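Local structure of catalase (Pseudomonas syringae, 1M7S) at residues D2-D7 against D31-Q36; T56-E61 against M290-N295; R158-S163 against T443-I448. The protein decomposes hydrogen peroxide into water and oxygen with a heme cofactor, protecting the cell from the toxic effects of the peroxide. One frame throughout, in Å; residues are numbered along the deposited sequence.

In the fold
Interaction 1 lies in the N-terminal arm, about 40 Å from the centre of the chain and among residues of other subunits; interaction 2 pairs two strands of the antiparallel beta barrel; interaction 3 joins a helix following the first barrel strands to the C-terminal helices. Centre to centre, interactions 1 and 2 are about 36 Å apart, 2 and 3 about 41 Å, and 1 and 3 about 58 Å. Interactions 2 and 3 alternate along the chain and lie on opposite sides of its centre. None touches an annotated site, but the side chain of Val58 is about 11 Å from one bound heme and that of Gln33 about 13 Å from another.

Interaction 1. Residues D2-D7 against D31-Q36; sequences DTLTRD and DVQLLQ
Asp7 and Gln36 join the extended N-terminal arm, 2-7, to the N-terminal part of helix 32-41, which Asp31 caps, in a region where catalase subunits interlock. The one direct hydrogen bond across the contact runs from Asp7 N to Gln36 OE1, 2.8 Å long and nearly straight at 171°. Glutamine suits the place because its chain, extended beyond CG, carries an amide oxygen from the helix to a backbone N-H that has no strand partner there. The Asp7 carboxylate and this amide stack, their planes only 19° apart. The carboxylate itself is held by a salt bridge from OD2 to Arg40 and a bond from OD1 to Asn360 of the second subunit.

A water supplies the second polar link: Gln33 NE2 donates to it at 3.0 Å, and it lies 3.0 Å from Thr5 O. The same NE2 also bonds Asn15.

Van der Waals packing centres on Arg6. Its CG rests 3.5 Å from Gln33 OE1 as the two chains run antiparallel alongside each other. At the far end of the arginine, NH1 bonds Leu313 O of the second subunit. A bend at chi3 (-50°) turns the guanidinium so that its apolar partner, the Val32 CG2 methyl, lies over one face, 3.6 Å from Arg6 NE.

Interaction 2. Residues T56-E61 against M290-N295; sequences TGVKGE and MVLNKN
A classic beta bulge in the antiparallel barrel of catalase sets Lys59 against two residues, Asn293 and Lys294, where strand 55-64 runs beside strand 284-295. Lys59 O takes both of their N-H groups: Asn293 N at 2.9 Å, in the carbonyl plane, and Lys294 N at 3.1 Å, tilted from it. Sharing one oxygen bends both bonds, with N-H...O angles of 137° and 138°. In return Lys59 N donates to Lys294 O at 2.8 Å. Beyond the bulge the pairing is regular again, and Glu61 and Val291 exchange backbone bonds in both directions.

Between Lys59 and Glu61, Gly60 fits because it has no CB, which lets the two backbones close up: its CA comes 3.2 Å from Val291 O in a CA-H...O contact and 4.0 Å from Leu292 CA. Asn293, with CG held between the backbone N and the carbonyl carbon (chi1 56°), brings ND2 to 3.6 Å from Gly60 CA.

On one face Val58 CG2 meets Leu292 CD1 at 3.7 Å, the two side chains crossing at about a right angle; Val87 and Phe89 of strand 82-90, the other neighbour of strand 55-64, extend the packing on Leu292, and helix 236-246 packs on Val58. On the other face Lys59 CB lies against Lys294 CB, and the NZ of Lys59 forms a salt bridge with Glu302.

On the Gly57 side of the bulge a water donates to both Gly57 O and Asn295 OD1, two acceptors that could not bond each other, while the doubly used Lys59 O absorbs the extra residue without stranding an N-H.

Interaction 3. Residues R158-S163 against T443-I448; sequences RFDFFS and TESKNI
Ser445 points its side chain from helix 443-456 straight at residues Phe159 to Ser163 of helix 155-163. Its CB lies 3.7 Å from Phe159 O, tucked against the neighbouring backbone. One bond further, OG stands beside its own backbone N and anti to the carbonyl carbon (chi1 -67°), a rotation that carries it over Asp160, 3.6 Å from Asp160 CA. There it also comes 3.3 Å from Ser163 OG.

The Ser163 hydroxyl has two clear hydrogen bonds. Placed between its backbone N and carbonyl carbon (chi1 73°), it turns back along the helix and donates to Asp160 O at 2.7 Å, and it accepts from Arg380 NH2 of the fourth subunit.

This is a helix-helix crossing at the seam between the catalase core region and its C-terminal helical region. The two short axes approach to 8.7 Å at an angle of 58°, and the small facing serines are consistent with this closeness: with only one atom beyond CB, Ser163 and Ser445 let their CA atoms come within 5.3 Å. Residues 445, 448 and 452 recur at intervals that keep them on one side of the helix. Ile448 therefore meets the same partner a turn later. Its CG2 branch, anti to the backbone N, reaches 3.3 Å from Ser163 O, and the hydroxyl of Tyr452 bonds that oxygen as well. A beta-branched isoleucine suits the place because its CG2 methyl can pack directly on the backbone oxygen and CB of Ser163.

The fourth subunit closes one flank. The buried Asp160 carboxylate is satisfied there by Tyr376 OH and Ser379 OG at OD2 and by Arg380 N at OD1, the oxygen that lies 4.0 Å from Ser445 OG.

Interaction 1. Residues D2-D7 against D31-Q36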
ATOM      1  N   ASP A   2       4.579   7.395  34.288  1.00 22.26           N
ATOM      2  CA  ASP A   2       3.938   8.219  33.285  1.00 22.56           C
ATOM      3  C   ASP A   2       2.622   7.593  32.809  1.00 19.75           C
ATOM      4  O   ASP A   2       2.535   6.393  32.586  1.00 16.18           O
ATOM      5  CB  ASP A   2       4.865   8.464  32.093  1.00 27.30           C
ATOM      6  CG  ASP A   2       5.989   9.453  32.339  1.00 31.20           C
ATOM      7  OD1 ASP A   2       6.112  10.043  33.427  1.00 31.80           O
ATOM      8  OD2 ASP A   2       6.802   9.632  31.393  1.00 33.71           O
ATOM      9  N   THR A   3       1.610   8.429  32.701  1.00 18.18           N
ATOM     10  CA  THR A   3       0.301   8.002  32.244  1.00 17.70           C
ATOM     11  C   THR A   3       0.324   7.500  30.786  1.00 15.47           C
ATOM     12  O   THR A   3       1.087   7.988  29.972  1.00 12.13           O
ATOM     13  CB  THR A   3      -0.648   9.225  32.273  1.00 19.09           C
ATOM     14  OG1 THR A   3      -0.531   9.797  33.591  1.00 21.90           O
ATOM     15  CG2 THR A   3      -2.074   8.779  31.985  1.00 19.84           C
ATOM     16  N   LEU A   4      -0.467   6.459  30.562  1.00 13.52           N
ATOM     17  CA  LEU A   4      -0.659   5.903  29.222  1.00 11.81           C
ATOM     18  C   LEU A   4      -1.326   7.000  28.404  1.00 11.29           C
ATOM     19  O   LEU A   4      -2.220   7.719  28.896  1.00 12.71           O
ATOM     20  CB  LEU A   4      -1.642   4.731  29.394  1.00 10.03           C
ATOM     21  CG  LEU A   4      -2.179   4.011  28.146  1.00 11.28           C
ATOM     22  CD1 LEU A   4      -1.038   3.237  27.480  1.00 10.66           C
ATOM     23  CD2 LEU A   4      -3.243   3.017  28.613  1.00 12.78           C
ATOM     24  N   THR A   5      -0.979   7.168  27.144  1.00 10.99           N
ATOM     25  CA  THR A   5      -1.556   8.133  26.257  1.00 13.04           C
ATOM     26  C   THR A   5      -2.024   7.488  24.932  1.00 12.53           C
ATOM     27  O   THR A   5      -1.527   6.421  24.577  1.00 12.82           O
ATOM     28  CB  THR A   5      -0.641   9.284  25.798  1.00 14.89           C
ATOM     29  OG1 THR A   5       0.285   8.752  24.820  1.00 13.60           O
ATOM     30  CG2 THR A   5       0.144   9.899  26.966  1.00 12.90           C
ATOM     31  N   ARG A   6      -2.832   8.222  24.211  1.00 12.26           N
ATOM     32  CA  ARG A   6      -3.231   7.922  22.837  1.00 12.49           C
ATOM     33  C   ARG A   6      -2.137   8.501  21.923  1.00 12.47           C
ATOM     34  O   ARG A   6      -1.178   9.104  22.431  1.00 11.48           O
ATOM     35  CB  ARG A   6      -4.610   8.476  22.521  1.00 13.61           C
ATOM     36  CG  ARG A   6      -5.767   7.942  23.350  1.00 15.19           C
ATOM     37  CD  ARG A   6      -7.102   7.995  22.620  1.00 18.96           C
ATOM     38  NE  ARG A   6      -7.349   9.306  22.044  1.00 24.79           N
ATOM     39  CZ  ARG A   6      -7.810  10.431  22.594  1.00 25.85           C
ATOM     40  NH1 ARG A   6      -7.926  11.531  21.865  1.00 27.41           N
ATOM     41  NH2 ARG A   6      -8.184  10.406  23.851  1.00 26.42           N
ATOM     42  N   ASP A   7      -2.183   8.252  20.621  1.00 11.31           N
ATOM     43  CA  ASP A   7      -1.159   8.737  19.673  1.00 14.33           C
ATOM     44  C   ASP A   7      -1.146  10.253  19.501  1.00 13.07           C
ATOM     45  O   ASP A   7      -0.113  10.834  19.079  1.00 14.29           O
ATOM     46  CB  ASP A   7      -1.373   7.970  18.356  1.00 15.41           C
ATOM     47  CG  ASP A   7      -1.040   6.475  18.423  1.00 20.28           C
ATOM     48  OD1 ASP A   7      -0.360   5.986  19.362  1.00 18.03           O
ATOM     49  OD2 ASP A   7      -1.392   5.737  17.444  1.00 20.73           O
ATOM     50  N   ASP A  31     -15.640   5.259  21.312  1.00 13.28           N
ATOM     51  CA  ASP A  31     -14.526   4.895  22.155  1.00 12.50           C
ATOM     52  C   ASP A  31     -13.259   5.001  21.292  1.00 13.65           C
ATOM     53  O   ASP A  31     -12.717   3.999  20.787  1.00 13.89           O
ATOM     54  CB  ASP A  31     -14.657   3.467  22.683  1.00 10.70           C
ATOM     55  CG  ASP A  31     -13.625   3.231  23.775  1.00 11.91           C
ATOM     56  OD1 ASP A  31     -13.884   2.346  24.603  1.00 11.45           O
ATOM     57  OD2 ASP A  31     -12.549   3.912  23.788  1.00 13.36           O
ATOM     58  N   VAL A  32     -12.666   6.181  21.250  1.00 12.96           N
ATOM     59  CA  VAL A  32     -11.488   6.425  20.429  1.00 13.07           C
ATOM     60  C   VAL A  32     -10.258   5.647  20.891  1.00 12.49           C
ATOM     61  O   VAL A  32      -9.424   5.334  20.005  1.00 10.39           O
ATOM     62  CB  VAL A  32     -11.202   7.938  20.300  1.00 14.62           C
ATOM     63  CG1 VAL A  32     -12.439   8.626  19.708  1.00 16.53           C
ATOM     64  CG2 VAL A  32     -10.879   8.605  21.607  1.00 16.02           C
ATOM     65  N   GLN A  33     -10.127   5.320  22.180  1.00 11.39           N
ATOM     66  CA  GLN A  33      -8.978   4.515  22.606  1.00 10.06           C
ATOM     67  C   GLN A  33      -9.138   3.100  22.060  1.00 10.60           C
ATOM     68  O   GLN A  33      -8.158   2.516  21.524  1.00  8.64           O
ATOM     69  CB  GLN A  33      -8.755   4.512  24.116  1.00 12.33           C
ATOM     70  CG  GLN A  33      -7.850   3.402  24.692  1.00 12.65           C
ATOM     71  CD  GLN A  33      -6.383   3.678  24.409  1.00 13.81           C
ATOM     72  OE1 GLN A  33      -6.090   4.497  23.527  1.00 14.53           O
ATOM     73  NE2 GLN A  33      -5.437   3.030  25.081  1.00 12.45           N
ATOM     74  N   LEU A  34     -10.323   2.503  22.239  1.00  9.12           N
ATOM     75  CA  LEU A  34     -10.485   1.156  21.658  1.00  8.27           C
ATOM     76  C   LEU A  34     -10.138   1.159  20.172  1.00  8.39           C
ATOM     77  O   LEU A  34      -9.377   0.291  19.667  1.00  7.07           O
ATOM     78  CB  LEU A  34     -11.919   0.679  21.890  1.00  8.75           C
ATOM     79  CG  LEU A  34     -12.344  -0.616  21.212  1.00  8.43           C
ATOM     80  CD1 LEU A  34     -11.555  -1.793  21.816  1.00  8.79           C
ATOM     81  CD2 LEU A  34     -13.832  -0.816  21.435  1.00  8.20           C
ATOM     82  N   LEU A  35     -10.727   2.059  19.382  1.00  7.93           N
ATOM     83  CA  LEU A  35     -10.569   2.103  17.936  1.00  9.98           C
ATOM     84  C   LEU A  35      -9.137   2.392  17.517  1.00  9.77           C
ATOM     85  O   LEU A  35      -8.632   1.691  16.619  1.00  7.59           O
ATOM     86  CB  LEU A  35     -11.456   3.196  17.272  1.00 12.97           C
ATOM     87  CG  LEU A  35     -12.923   2.887  16.941  1.00 15.57           C
ATOM     88  CD1 LEU A  35     -13.028   1.980  15.717  1.00 16.08           C
ATOM     89  CD2 LEU A  35     -13.651   2.191  18.056  1.00 16.75           C
ATOM     90  N   GLN A  36      -8.431   3.293  18.223  1.00  8.46           N
ATOM     91  CA  GLN A  36      -7.050   3.527  17.814  1.00  8.39           C
ATOM     92  C   GLN A  36      -6.168   2.319  18.049  1.00  6.36           C
ATOM     93  O   GLN A  36      -5.317   2.008  17.226  1.00  7.77           O
ATOM     94  CB  GLN A  36      -6.446   4.728  18.573  1.00  9.92           C
ATOM     95  CG  GLN A  36      -5.061   5.081  17.971  1.00 12.13           C
ATOM     96  CD  GLN A  36      -4.655   6.460  18.529  1.00 15.44           C
ATOM     97  OE1 GLN A  36      -4.170   6.506  19.663  1.00 16.65           O
ATOM     98  NE2 GLN A  36      -4.872   7.491  17.722  1.00 17.65           N
TER
HETATM   99  O   HOH W   1      -2.850   3.876  23.746  1.00 16.59           O

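Interaction 2. Residues T56-E61 against M290-N295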
ATOM      1  N   THR A  56      18.162 -12.967  11.348  1.00  6.71           N
ATOM      2  CA  THR A  56      18.656 -12.485  12.624  1.00  8.38           C
ATOM      3  C   THR A  56      19.620 -11.304  12.370  1.00  8.88           C
ATOM      4  O   THR A  56      20.542 -11.574  11.605  1.00  8.26           O
ATOM      5  CB  THR A  56      19.498 -13.560  13.350  1.00 11.50           C
ATOM      6  OG1 THR A  56      18.795 -14.811  13.399  1.00 14.97           O
ATOM      7  CG2 THR A  56      19.807 -13.117  14.777  1.00 12.79           C
ATOM      8  N   GLY A  57      19.432 -10.180  13.064  1.00  6.45           N
ATOM      9  CA  GLY A  57      20.287  -9.024  12.806  1.00  7.73           C
ATOM     10  C   GLY A  57      21.053  -8.696  14.077  1.00  7.35           C
ATOM     11  O   GLY A  57      20.629  -8.972  15.195  1.00  8.69           O
ATOM     12  N   VAL A  58      22.300  -8.275  13.848  1.00  9.99           N
ATOM     13  CA  VAL A  58      23.204  -7.860  14.907  1.00  9.48           C
ATOM     14  C   VAL A  58      24.066  -6.713  14.349  1.00  8.11           C
ATOM     15  O   VAL A  58      24.045  -6.365  13.176  1.00  7.57           O
ATOM     16  CB  VAL A  58      24.140  -8.982  15.353  1.00  8.19           C
ATOM     17  CG1 VAL A  58      23.456 -10.195  16.065  1.00  9.75           C
ATOM     18  CG2 VAL A  58      24.885  -9.541  14.152  1.00  8.57           C
ATOM     19  N   LYS A  59      24.801  -6.073  15.273  1.00  6.85           N
ATOM     20  CA  LYS A  59      25.596  -4.906  14.875  1.00  7.91           C
ATOM     21  C   LYS A  59      27.044  -5.097  15.274  1.00  6.76           C
ATOM     22  O   LYS A  59      27.298  -5.876  16.175  1.00  8.34           O
ATOM     23  CB  LYS A  59      25.000  -3.691  15.607  1.00 10.42           C
ATOM     24  CG  LYS A  59      23.754  -3.166  14.934  1.00 13.20           C
ATOM     25  CD  LYS A  59      23.186  -1.897  15.509  1.00 16.34           C
ATOM     26  CE  LYS A  59      22.449  -2.153  16.815  1.00 19.13           C
ATOM     27  NZ  LYS A  59      21.638  -0.926  17.168  1.00 24.71           N
ATOM     28  N   GLY A  60      27.980  -4.428  14.619  1.00  8.16           N
ATOM     29  CA  GLY A  60      29.399  -4.639  15.057  1.00  9.94           C
ATOM     30  C   GLY A  60      30.221  -3.549  14.293  1.00  6.18           C
ATOM     31  O   GLY A  60      29.727  -2.471  14.008  1.00  6.62           O
ATOM     32  N   GLU A  61      31.463  -3.931  14.023  1.00  8.36           N
ATOM     33  CA  GLU A  61      32.342  -2.978  13.329  1.00 11.75           C
ATOM     34  C   GLU A  61      33.334  -3.731  12.460  1.00  9.73           C
ATOM     35  O   GLU A  61      33.659  -4.840  12.836  1.00  9.62           O
ATOM     36  CB  GLU A  61      33.161  -2.154  14.363  1.00 17.65           C
ATOM     37  CG  GLU A  61      32.432  -0.991  14.998  1.00 27.37           C
ATOM     38  CD  GLU A  61      32.790   0.395  14.550  1.00 32.42           C
ATOM     39  OE1 GLU A  61      32.286   1.396  15.126  1.00 35.31           O
ATOM     40  OE2 GLU A  61      33.622   0.543  13.622  1.00 36.05           O
ATOM     41  N   MET A 290      36.065  -8.253  10.891  1.00  9.63           N
ATOM     42  CA  MET A 290      34.776  -7.749  11.396  1.00  7.80           C
ATOM     43  C   MET A 290      34.444  -8.475  12.709  1.00  7.14           C
ATOM     44  O   MET A 290      34.709  -9.661  12.857  1.00  7.72           O
ATOM     45  CB  MET A 290      33.676  -8.000  10.345  1.00  8.95           C
ATOM     46  CG  MET A 290      32.284  -7.604  10.848  1.00 10.55           C
ATOM     47  SD  MET A 290      31.038  -7.628   9.508  1.00 12.27           S
ATOM     48  CE  MET A 290      31.121  -9.321   9.020  1.00  8.32           C
ATOM     49  N   VAL A 291      33.926  -7.758  13.687  1.00  8.06           N
ATOM     50  CA  VAL A 291      33.503  -8.357  14.944  1.00  8.30           C
ATOM     51  C   VAL A 291      32.037  -7.972  15.132  1.00  6.70           C
ATOM     52  O   VAL A 291      31.685  -6.824  14.958  1.00  7.45           O
ATOM     53  CB  VAL A 291      34.297  -7.869  16.185  1.00 10.63           C
ATOM     54  CG1 VAL A 291      34.201  -6.362  16.307  1.00 10.20           C
ATOM     55  CG2 VAL A 291      33.801  -8.592  17.408  1.00 10.21           C
ATOM     56  N   LEU A 292      31.176  -8.905  15.512  1.00  8.75           N
ATOM     57  CA  LEU A 292      29.766  -8.593  15.727  1.00  9.15           C
ATOM     58  C   LEU A 292      29.564  -8.603  17.252  1.00  9.63           C
ATOM     59  O   LEU A 292      29.790  -9.631  17.877  1.00 10.81           O
ATOM     60  CB  LEU A 292      28.874  -9.601  14.976  1.00 10.74           C
ATOM     61  CG  LEU A 292      29.082  -9.630  13.446  1.00 12.01           C
ATOM     62  CD1 LEU A 292      28.102 -10.565  12.724  1.00  8.87           C
ATOM     63  CD2 LEU A 292      29.013  -8.208  12.854  1.00 10.18           C
ATOM     64  N   ASN A 293      29.207  -7.421  17.773  1.00 12.35           N
ATOM     65  CA  ASN A 293      29.194  -7.446  19.257  1.00 16.09           C
ATOM     66  C   ASN A 293      28.049  -6.724  19.899  1.00 16.21           C
ATOM     67  O   ASN A 293      28.183  -6.428  21.110  1.00 17.32           O
ATOM     68  CB  ASN A 293      30.523  -6.776  19.668  1.00 17.45           C
ATOM     69  CG  ASN A 293      30.671  -5.407  19.084  1.00 20.70           C
ATOM     70  OD1 ASN A 293      31.849  -4.974  19.056  1.00 27.54           O
ATOM     71  ND2 ASN A 293      29.658  -4.688  18.643  1.00 19.90           N
ATOM     72  N   LYS A 294      26.952  -6.511  19.166  1.00 13.46           N
ATOM     73  CA  LYS A 294      25.818  -5.856  19.808  1.00 12.47           C
ATOM     74  C   LYS A 294      24.488  -6.439  19.273  1.00 12.26           C
ATOM     75  O   LYS A 294      24.375  -6.478  18.051  1.00 12.04           O
ATOM     76  CB  LYS A 294      25.753  -4.406  19.415  1.00 16.03           C
ATOM     77  CG  LYS A 294      25.396  -3.407  20.508  1.00 21.30           C
ATOM     78  CD  LYS A 294      26.669  -2.555  20.658  1.00 25.88           C
ATOM     79  CE  LYS A 294      27.009  -2.199  22.103  1.00 28.96           C
ATOM     80  NZ  LYS A 294      28.429  -1.676  22.145  1.00 30.25           N
ATOM     81  N   ASN A 295      23.591  -6.808  20.158  1.00  8.94           N
ATOM     82  CA  ASN A 295      22.261  -7.215  19.709  1.00 10.48           C
ATOM     83  C   ASN A 295      21.439  -5.981  19.391  1.00 10.96           C
ATOM     84  O   ASN A 295      21.699  -4.854  19.864  1.00 11.89           O
ATOM     85  CB  ASN A 295      21.526  -8.062  20.763  1.00 11.77           C
ATOM     86  CG  ASN A 295      22.084  -9.475  20.760  1.00 14.16           C
ATOM     87  OD1 ASN A 295      22.174 -10.141  19.722  1.00 12.81           O
ATOM     88  ND2 ASN A 295      22.464  -9.960  21.949  1.00 12.30           N
TER
HETATM   89  O   HOH W   2      20.390  -8.991  17.928  1.00 11.15           O
HETATM   90  O   HOH W   3      21.461  -2.125  20.172  1.00 23.48           O

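Interaction 3. Residues R158-S163 against T443-I448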
ATOM      1  N   ARG A 158      11.618 -29.098  -7.618  1.00  8.22           N
ATOM      2  CA  ARG A 158      12.951 -28.523  -7.882  1.00  8.51           C
ATOM      3  C   ARG A 158      13.744 -29.436  -8.833  1.00  9.05           C
ATOM      4  O   ARG A 158      14.525 -28.899  -9.618  1.00  7.52           O
ATOM      5  CB  ARG A 158      13.739 -28.316  -6.591  1.00 10.04           C
ATOM      6  CG  ARG A 158      14.268 -29.548  -5.854  1.00 10.28           C
ATOM      7  CD  ARG A 158      14.955 -29.203  -4.538  1.00 10.57           C
ATOM      8  NE  ARG A 158      14.104 -28.475  -3.599  1.00 10.00           N
ATOM      9  CZ  ARG A 158      14.444 -28.135  -2.357  1.00 10.73           C
ATOM     10  NH1 ARG A 158      13.611 -27.422  -1.587  1.00  8.63           N
ATOM     11  NH2 ARG A 158      15.597 -28.554  -1.866  1.00  9.72           N
ATOM     12  N   PHE A 159      13.447 -30.741  -8.816  1.00  7.46           N
ATOM     13  CA  PHE A 159      14.259 -31.610  -9.692  1.00  8.16           C
ATOM     14  C   PHE A 159      13.739 -31.688 -11.108  1.00  8.94           C
ATOM     15  O   PHE A 159      14.538 -31.872 -12.033  1.00  8.12           O
ATOM     16  CB  PHE A 159      14.568 -32.978  -9.098  1.00  8.39           C
ATOM     17  CG  PHE A 159      15.425 -32.869  -7.851  1.00  7.97           C
ATOM     18  CD1 PHE A 159      14.946 -33.302  -6.647  1.00  6.58           C
ATOM     19  CD2 PHE A 159      16.719 -32.346  -7.967  1.00  8.35           C
ATOM     20  CE1 PHE A 159      15.734 -33.212  -5.497  1.00  9.37           C
ATOM     21  CE2 PHE A 159      17.508 -32.254  -6.821  1.00  7.48           C
ATOM     22  CZ  PHE A 159      17.030 -32.691  -5.588  1.00  7.52           C
ATOM     23  N   ASP A 160      12.481 -31.371 -11.332  1.00  9.38           N
ATOM     24  CA  ASP A 160      11.966 -31.173 -12.687  1.00 10.18           C
ATOM     25  C   ASP A 160      12.685 -29.941 -13.247  1.00 10.47           C
ATOM     26  O   ASP A 160      13.323 -29.958 -14.325  1.00 10.25           O
ATOM     27  CB  ASP A 160      10.446 -30.934 -12.581  1.00  8.79           C
ATOM     28  CG  ASP A 160       9.768 -30.491 -13.857  1.00 12.06           C
ATOM     29  OD1 ASP A 160      10.316 -30.803 -14.929  1.00 11.84           O
ATOM     30  OD2 ASP A 160       8.690 -29.854 -13.789  1.00 10.65           O
ATOM     31  N   PHE A 161      12.769 -28.848 -12.471  1.00  7.18           N
ATOM     32  CA  PHE A 161      13.475 -27.632 -12.925  1.00  7.30           C
ATOM     33  C   PHE A 161      14.955 -27.881 -13.159  1.00  6.19           C
ATOM     34  O   PHE A 161      15.489 -27.673 -14.270  1.00  8.23           O
ATOM     35  CB  PHE A 161      13.291 -26.502 -11.876  1.00  7.33           C
ATOM     36  CG  PHE A 161      14.016 -25.216 -12.183  1.00  6.44           C
ATOM     37  CD1 PHE A 161      13.671 -24.347 -13.202  1.00  5.79           C
ATOM     38  CD2 PHE A 161      15.143 -24.933 -11.432  1.00  6.10           C
ATOM     39  CE1 PHE A 161      14.380 -23.177 -13.448  1.00  6.90           C
ATOM     40  CE2 PHE A 161      15.869 -23.768 -11.669  1.00  5.53           C
ATOM     41  CZ  PHE A 161      15.488 -22.906 -12.657  1.00  5.32           C
ATOM     42  N   PHE A 162      15.637 -28.387 -12.124  1.00  7.43           N
ATOM     43  CA  PHE A 162      17.091 -28.539 -12.171  1.00  7.13           C
ATOM     44  C   PHE A 162      17.590 -29.617 -13.127  1.00  8.40           C
ATOM     45  O   PHE A 162      18.738 -29.531 -13.592  1.00  6.92           O
ATOM     46  CB  PHE A 162      17.676 -28.772 -10.772  1.00  6.73           C
ATOM     47  CG  PHE A 162      17.708 -27.525  -9.918  1.00  8.03           C
ATOM     48  CD1 PHE A 162      17.158 -27.480  -8.658  1.00 10.50           C
ATOM     49  CD2 PHE A 162      18.365 -26.404 -10.403  1.00 11.46           C
ATOM     50  CE1 PHE A 162      17.258 -26.318  -7.855  1.00  9.84           C
ATOM     51  CE2 PHE A 162      18.451 -25.254  -9.636  1.00  9.00           C
ATOM     52  CZ  PHE A 162      17.903 -25.219  -8.382  1.00  8.64           C
ATOM     53  N   SER A 163      16.729 -30.538 -13.560  1.00  8.58           N
ATOM     54  CA  SER A 163      17.055 -31.455 -14.659  1.00  8.59           C
ATOM     55  C   SER A 163      17.329 -30.710 -15.964  1.00  9.91           C
ATOM     56  O   SER A 163      18.071 -31.238 -16.815  1.00 11.67           O
ATOM     57  CB  SER A 163      15.946 -32.501 -14.866  1.00  9.07           C
ATOM     58  OG  SER A 163      14.782 -31.962 -15.461  1.00  9.96           O
ATOM     59  N   THR A 443      10.662 -40.108 -13.232  1.00 13.72           N
ATOM     60  CA  THR A 443      11.800 -40.892 -13.703  1.00 14.90           C
ATOM     61  C   THR A 443      12.704 -40.179 -14.700  1.00 12.69           C
ATOM     62  O   THR A 443      13.931 -40.312 -14.536  1.00 14.11           O
ATOM     63  CB  THR A 443      11.306 -42.169 -14.454  1.00 15.01           C
ATOM     64  OG1 THR A 443      10.473 -42.820 -13.492  1.00 18.14           O
ATOM     65  CG2 THR A 443      12.465 -43.025 -14.907  1.00 15.04           C
ATOM     66  N   GLU A 444      12.142 -39.520 -15.692  1.00 11.86           N
ATOM     67  CA  GLU A 444      12.995 -38.848 -16.662  1.00 13.94           C
ATOM     68  C   GLU A 444      13.876 -37.786 -15.990  1.00 13.84           C
ATOM     69  O   GLU A 444      15.085 -37.768 -16.231  1.00 10.56           O
ATOM     70  CB  GLU A 444      12.161 -38.253 -17.785  1.00 16.61           C
ATOM     71  CG  GLU A 444      12.919 -37.781 -19.003  1.00 21.45           C
ATOM     72  CD  GLU A 444      12.001 -37.254 -20.100  1.00 26.91           C
ATOM     73  OE1 GLU A 444      11.239 -38.073 -20.687  1.00 28.55           O
ATOM     74  OE2 GLU A 444      12.022 -36.032 -20.397  1.00 27.66           O
ATOM     75  N   SER A 445      13.318 -36.908 -15.169  1.00 11.68           N
ATOM     76  CA  SER A 445      14.161 -35.884 -14.515  1.00 11.56           C
ATOM     77  C   SER A 445      15.157 -36.509 -13.549  1.00 12.24           C
ATOM     78  O   SER A 445      16.276 -36.011 -13.439  1.00 11.64           O
ATOM     79  CB  SER A 445      13.313 -34.914 -13.660  1.00 11.83           C
ATOM     80  OG  SER A 445      12.512 -34.180 -14.568  1.00 10.67           O
ATOM     81  N   LYS A 446      14.737 -37.559 -12.856  1.00 13.14           N
ATOM     82  CA  LYS A 446      15.589 -38.234 -11.880  1.00 12.13           C
ATOM     83  C   LYS A 446      16.819 -38.828 -12.565  1.00 10.35           C
ATOM     84  O   LYS A 446      17.920 -38.579 -12.085  1.00  9.92           O
ATOM     85  CB  LYS A 446      14.834 -39.351 -11.151  1.00 11.87           C
ATOM     86  CG  LYS A 446      15.664 -40.160 -10.173  1.00 11.90           C
ATOM     87  CD  LYS A 446      14.989 -41.434  -9.697  1.00 10.55           C
ATOM     88  CE  LYS A 446      13.665 -41.207  -8.985  1.00 10.97           C
ATOM     89  NZ  LYS A 446      13.073 -42.484  -8.475  1.00 12.29           N
ATOM     90  N   ASN A 447      16.681 -39.555 -13.685  1.00  9.96           N
ATOM     91  CA  ASN A 447      17.894 -40.106 -14.293  1.00 12.45           C
ATOM     92  C   ASN A 447      18.756 -39.006 -14.902  1.00 11.38           C
ATOM     93  O   ASN A 447      19.956 -39.237 -14.933  1.00 12.51           O
ATOM     94  CB  ASN A 447      17.570 -41.172 -15.344  1.00 15.16           C
ATOM     95  CG  ASN A 447      17.028 -42.422 -14.636  1.00 15.52           C
ATOM     96  OD1 ASN A 447      17.498 -42.827 -13.587  1.00 14.93           O
ATOM     97  ND2 ASN A 447      16.014 -43.017 -15.246  1.00 18.38           N
ATOM     98  N   ILE A 448      18.141 -37.891 -15.311  1.00  9.58           N
ATOM     99  CA  ILE A 448      18.967 -36.797 -15.868  1.00 10.50           C
ATOM    100  C   ILE A 448      19.779 -36.153 -14.744  1.00  9.13           C
ATOM    101  O   ILE A 448      20.965 -35.848 -14.897  1.00  9.00           O
ATOM    102  CB  ILE A 448      18.104 -35.795 -16.596  1.00  9.61           C
ATOM    103  CG1 ILE A 448      17.669 -36.375 -17.972  1.00 10.63           C
ATOM    104  CG2 ILE A 448      18.870 -34.466 -16.790  1.00  8.68           C
ATOM    105  CD1 ILE A 448      16.616 -35.394 -18.549  1.00 10.75           C
TER